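Side-chain contact in serine-pyruvate aminotransferase (AgxT) (PDB 3ZRP), which probably transfers the amino group of serine to pyruvate, using pyridoxal 5'-phosphate as cofactor, as a class-V aminotransferase: residues Ala349-Ala352 / Ile353-Glu357. Residues are numbered along the deposited sequence; the frame is centred on the assembly and turned at random. Where two conformers were deposited one is given.
Sequences AIIA and ISVIE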
ATOM      1  N   ALA A 349     -18.111 -21.609 -14.335  1.00 34.33           N
ATOM      2  CA  ALA A 349     -18.302 -21.484 -15.788  1.00 34.08           C
ATOM      3  C   ALA A 349     -19.767 -21.769 -16.185  1.00 36.04           C
ATOM      4  O   ALA A 349     -20.380 -20.981 -16.927  1.00 31.38           O
ATOM      5  CB  ALA A 349     -17.318 -22.372 -16.554  1.00 34.69           C
ATOM      6  N   ILE A 350     -20.331 -22.865 -15.662  1.00 34.65           N
ATOM      7  CA  ILE A 350     -21.745 -23.189 -15.889  0.60 35.54           C
ATOM      8  C   ILE A 350     -22.642 -22.024 -15.466  1.00 33.33           C
ATOM      9  O   ILE A 350     -23.487 -21.567 -16.246  1.00 34.83           O
ATOM     10  CB  ILE A 350     -22.179 -24.502 -15.173  0.60 34.03           C
ATOM     11  CG1 ILE A 350     -21.449 -25.706 -15.769  0.60 35.05           C
ATOM     12  CG2 ILE A 350     -23.696 -24.722 -15.300  0.60 34.54           C
ATOM     13  CD1 ILE A 350     -21.281 -26.866 -14.804  0.60 34.65           C
ATOM     14  N   ILE A 351     -22.446 -21.541 -14.238  1.00 35.44           N
ATOM     15  CA  ILE A 351     -23.260 -20.454 -13.696  0.60 31.99           C
ATOM     16  C   ILE A 351     -23.124 -19.175 -14.523  1.00 35.50           C
ATOM     17  O   ILE A 351     -24.123 -18.533 -14.859  1.00 33.76           O
ATOM     18  CB  ILE A 351     -22.932 -20.208 -12.205  0.60 34.75           C
ATOM     19  CG1 ILE A 351     -23.399 -21.413 -11.378  0.60 35.15           C
ATOM     20  CG2 ILE A 351     -23.618 -18.968 -11.678  0.60 33.36           C
ATOM     21  CD1 ILE A 351     -24.869 -21.777 -11.595  0.60 41.76           C
ATOM     22  N   ALA A 352     -21.893 -18.812 -14.870  1.00 33.14           N
ATOM     23  CA  ALA A 352     -21.675 -17.574 -15.644  1.00 31.57           C
ATOM     24  C   ALA A 352     -22.489 -17.540 -16.959  1.00 26.60           C
ATOM     25  O   ALA A 352     -23.187 -16.555 -17.247  1.00 30.51           O
ATOM     26  CB  ALA A 352     -20.165 -17.371 -15.915  1.00 30.19           C
ATOM     27  N   ILE A 353     -22.398 -18.605 -17.734  1.00 29.21           N
ATOM     28  CA  ILE A 353     -23.121 -18.719 -19.014  1.00 32.40           C
ATOM     29  C   ILE A 353     -24.643 -18.786 -18.791  1.00 36.71           C
ATOM     30  O   ILE A 353     -25.417 -18.127 -19.514  1.00 37.06           O
ATOM     31  CB  ILE A 353     -22.587 -19.887 -19.859  1.00 32.44           C
ATOM     32  CG1 ILE A 353     -21.127 -19.634 -20.250  1.00 39.52           C
ATOM     33  CG2 ILE A 353     -23.430 -20.125 -21.130  1.00 34.51           C
ATOM     34  CD1 ILE A 353     -20.892 -18.278 -20.970  1.00 34.57           C
ATOM     35  N   SER A 354     -25.066 -19.533 -17.769  1.00 35.93           N
ATOM     36  CA  SER A 354     -26.478 -19.578 -17.393  0.60 39.06           C
ATOM     37  C   SER A 354     -26.997 -18.176 -17.127  1.00 37.21           C
ATOM     38  O   SER A 354     -28.033 -17.772 -17.665  1.00 42.62           O
ATOM     39  CB  SER A 354     -26.694 -20.449 -16.156  0.60 40.52           C
ATOM     40  OG  SER A 354     -28.057 -20.440 -15.780  0.60 40.52           O
ATOM     41  N   VAL A 355     -26.263 -17.434 -16.301  1.00 37.64           N
ATOM     42  CA  VAL A 355     -26.645 -16.069 -15.918  1.00 33.71           C
ATOM     43  C   VAL A 355     -26.609 -15.145 -17.127  1.00 36.27           C
ATOM     44  O   VAL A 355     -27.485 -14.292 -17.295  1.00 34.31           O
ATOM     45  CB  VAL A 355     -25.759 -15.528 -14.763  1.00 37.07           C
ATOM     46  CG1 VAL A 355     -26.070 -14.091 -14.445  1.00 39.41           C
ATOM     47  CG2 VAL A 355     -25.965 -16.369 -13.513  1.00 43.13           C
ATOM     48  N   ILE A 356     -25.601 -15.314 -17.977  1.00 36.40           N
ATOM     49  CA  ILE A 356     -25.523 -14.491 -19.181  1.00 37.22           C
ATOM     50  C   ILE A 356     -26.751 -14.741 -20.082  1.00 35.55           C
ATOM     51  O   ILE A 356     -27.379 -13.788 -20.569  1.00 35.36           O
ATOM     52  CB  ILE A 356     -24.177 -14.655 -19.910  1.00 35.43           C
ATOM     53  CG1 ILE A 356     -23.078 -13.932 -19.107  1.00 33.42           C
ATOM     54  CG2 ILE A 356     -24.249 -14.062 -21.321  1.00 34.44           C
ATOM     55  CD1 ILE A 356     -21.677 -14.459 -19.363  1.00 35.43           C
ATOM     56  N   GLU A 357     -27.099 -16.011 -20.266  1.00 38.19           N
ATOM     57  CA  GLU A 357     -28.256 -16.365 -21.096  1.00 42.72           C
ATOM     58  C   GLU A 357     -29.547 -15.701 -20.606  1.00 43.34           C
ATOM     59  O   GLU A 357     -30.204 -14.994 -21.375  1.00 46.74           O
ATOM     60  CB  GLU A 357     -28.411 -17.883 -21.228  1.00 44.48           C
ATOM     61  CG  GLU A 357     -29.472 -18.294 -22.238  1.00 48.16           C
ATOM     62  CD  GLU A 357     -29.323 -19.719 -22.725  1.00 52.36           C
ATOM     63  OE1 GLU A 357     -28.197 -20.263 -22.745  1.00 60.66           O
ATOM     64  OE2 GLU A 357     -30.357 -20.303 -23.109  1.00 63.31           O
TER
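Ile351 and Val355 meet one turn apart on helix 346-363, methyl against methyl, with Ile351 CG2 4.0 Å from Val355 CG2. The two branches meet at a slant. Ile351 has two conformers, and the touch is doubtful for the second. Val355 holds CG1 anti to its backbone N (chi1 175°), which leaves CG2 beside that N and directed back along the helix. Val355 CG2 lies 3.1 Å from Ile351 O. Val355 N bonds to Ile351 O at 2.8 Å.

Ile356 treats Ala352 in a similar way. Its CG1 stands beside the backbone N (chi1 -73°), and CG1 and CD1 both lie against Ala352 O. Ile356 CD1 is 3.3 Å from Ala352 O. Ile356 N bonds to Ala352 O at 2.8 Å. Beyond the helix, Ile356 packs on Phe336 and Ile338 of strand 335-339.

Ile353 CG1 lies 3.7 Å from Ala349 O, which accepts the Ile353 amide almost straight (N-H...O 175°). Ala349 and Ile353 both touch Val376 of helix 372-381 and Ile278 of helix 264-284. Ser354 N bonds to Ile350 O at 3.0 Å.

Four successive i to i+4 bonds thus mark regular alpha-helix. Ala349 and Ile353 join it to helices 372-381 and 264-284, while Ile356 joins it to strand 335-339. The chemistry is backbone hydrogen bonding with aliphatic cover. Each of these four carbonyl oxygens accepts an amide, and branched side chains shield three of them with methyl or methylene groups.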